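Side-chain contact in secreted protein of unknown function DUF1311 (Pseudomonas putida, PDB 3GI7), which is of unknown function but is a secreted protein of the LprI family and may inhibit lysozyme: residues Lys64-Ser67 and Gln68-Ala72. Residues are numbered along the deposited sequence; the frame is centred on the assembly and turned at random.
Sequences KVWS and QLRDA. With SO4 (sulfate ion), chain E.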
loop_
_atom_site.group_PDB
_atom_site.type_symbol
_atom_site.label_atom_id
_atom_site.label_comp_id
_atom_site.label_asym_id
_atom_site.label_seq_id
_atom_site.Cartn_x
_atom_site.Cartn_y
_atom_site.Cartn_z
ATOM N N LYS A 64 -5.217 9.960 -15.100
ATOM C CA LYS A 64 -6.375 9.557 -15.889
ATOM C C LYS A 64 -6.538 8.046 -15.990
ATOM O O LYS A 64 -7.633 7.515 -15.823
ATOM C CB LYS A 64 -6.350 10.230 -17.262
ATOM C CG LYS A 64 -7.557 9.923 -18.100
ATOM C CD LYS A 64 -7.496 10.606 -19.483
ATOM C CE LYS A 64 -8.740 10.279 -20.323
ATOM N NZ LYS A 64 -8.796 11.095 -21.581
ATOM N N VAL A 65 -5.461 7.342 -16.314
ATOM C CA VAL A 65 -5.508 5.900 -16.372
ATOM C C VAL A 65 -5.830 5.349 -14.959
ATOM O O VAL A 65 -6.597 4.396 -14.821
ATOM C CB VAL A 65 -4.199 5.289 -16.894
ATOM C CG1 VAL A 65 -4.350 3.719 -17.004
ATOM C CG2 VAL A 65 -3.808 5.898 -18.217
ATOM N N TRP A 66 -5.256 5.938 -13.920
ATOM C CA TRP A 66 -5.512 5.499 -12.544
ATOM C C TRP A 66 -7.020 5.527 -12.234
ATOM O O TRP A 66 -7.585 4.617 -11.575
ATOM C CB TRP A 66 -4.720 6.341 -11.503
ATOM C CG TRP A 66 -5.192 5.986 -10.119
ATOM C CD1 TRP A 66 -4.764 4.914 -9.363
ATOM C CD2 TRP A 66 -6.234 6.596 -9.368
ATOM N NE1 TRP A 66 -5.453 4.854 -8.186
ATOM C CE2 TRP A 66 -6.375 5.863 -8.164
ATOM C CE3 TRP A 66 -7.068 7.696 -9.587
ATOM C CZ2 TRP A 66 -7.299 6.215 -7.169
ATOM C CZ3 TRP A 66 -7.973 8.032 -8.597
ATOM C CH2 TRP A 66 -8.092 7.292 -7.419
ATOM N N SER A 67 -7.687 6.583 -12.674
ATOM C CA SER A 67 -9.120 6.713 -12.376
ATOM C C SER A 67 -9.897 5.608 -13.099
ATOM O O SER A 67 -10.894 5.088 -12.562
ATOM C CB SER A 67 -9.589 8.142 -12.691
ATOM O OG SER A 67 -9.697 8.289 -14.080
ATOM N N GLN A 68 -9.452 5.236 -14.311
ATOM C CA GLN A 68 -10.053 4.111 -15.014
ATOM C C GLN A 68 -9.817 2.813 -14.268
ATOM O O GLN A 68 -10.727 1.973 -14.158
ATOM C CB GLN A 68 -9.532 4.008 -16.433
ATOM C CG GLN A 68 -9.813 5.210 -17.319
ATOM C CD GLN A 68 -8.951 5.181 -18.584
ATOM O OE1 GLN A 68 -8.539 4.110 -19.033
ATOM N NE2 GLN A 68 -8.640 6.346 -19.123
ATOM N N LEU A 69 -8.588 2.614 -13.764
ATOM C CA LEU A 69 -8.288 1.414 -12.969
ATOM C C LEU A 69 -9.126 1.333 -11.693
ATOM O O LEU A 69 -9.652 0.257 -11.333
ATOM C CB LEU A 69 -6.794 1.338 -12.588
ATOM C CG LEU A 69 -6.422 0.140 -11.724
ATOM C CD1 LEU A 69 -6.764 -1.209 -12.484
ATOM C CD2 LEU A 69 -4.943 0.152 -11.318
ATOM N N ARG A 70 -9.237 2.459 -11.013
ATOM C CA ARG A 70 -10.010 2.550 -9.777
ATOM C C ARG A 70 -11.422 1.979 -10.007
ATOM O O ARG A 70 -11.903 1.150 -9.254
ATOM C CB ARG A 70 -10.081 4.006 -9.328
ATOM C CG ARG A 70 -10.984 4.307 -8.119
ATOM C CD ARG A 70 -11.413 5.820 -8.161
ATOM N NE ARG A 70 -12.235 6.111 -9.322
ATOM C CZ ARG A 70 -12.301 7.298 -9.929
ATOM N NH1 ARG A 70 -11.639 8.354 -9.464
ATOM N NH2 ARG A 70 -13.032 7.430 -11.002
ATOM N N ASP A 71 -12.068 2.430 -11.061
ATOM C CA ASP A 71 -13.427 1.982 -11.377
ATOM C C ASP A 71 -13.465 0.507 -11.785
ATOM O O ASP A 71 -14.321 -0.232 -11.287
ATOM C CB ASP A 71 -14.012 2.858 -12.447
ATOM C CG ASP A 71 -14.274 4.283 -11.926
ATOM O OD1 ASP A 71 -14.273 4.530 -10.690
ATOM O OD2 ASP A 71 -14.431 5.149 -12.762
ATOM N N ALA A 72 -12.506 0.071 -12.618
ATOM C CA ALA A 72 -12.425 -1.330 -13.002
ATOM C C ALA A 72 -12.245 -2.230 -11.774
ATOM O O ALA A 72 -12.951 -3.268 -11.656
ATOM C CB ALA A 72 -11.311 -1.572 -14.078
HETATM S S SO4 E . -12.610 11.016 -11.944
HETATM O O1 SO4 E . -13.436 9.937 -12.493
HETATM O O2 SO4 E . -11.412 10.517 -11.252
HETATM O O3 SO4 E . -12.134 11.876 -13.030
HETATM O O4 SO4 E . -13.412 11.739 -10.952
#
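Lys64 O is gripped by two main donors, Gln68 N at 3.3 Å and Ser67 OG at 2.8 Å, both on the same face of its carbonyl plane. The first is an i to i+4 bond of helix 55-77, in a chain of three long helices. Serine suits its place: its OG sits between the backbone N and the carbonyl carbon, which turns the short hydroxyl back to Lys64 O. Arg70 and Trp66, also four residues apart, share a flank of the helix. The flat indole offers a broad face to arginine's aliphatic part: Arg70 CB lies 4.2 Å from the centroid of the six-membered ring, a CH-pi contact, and Arg70 CD meets Trp66 CH2. The Arg70 side chain then bends at chi3 (65°), carrying the guanidinium over Ser67, its plane 82° from the indole. Arginine's several N-H groups serve two partners at its edges, Asp71 through a salt bridge from NE to OD1 (2.9 Å) and a sulfate, probably from the crystallisation liquor. Trp66 is buried, reaching helix 86-111 at Ser100 and Arg103 and Leu69 of a second subunit. A leucine replacing Arg70 would probably leave the Asp71 carboxylate without its mate and the sulfate without two donors. Those donors are NH1, 2.8 Å from sulfate O2, and NH2, pointing almost straight at sulfate O1 (171°).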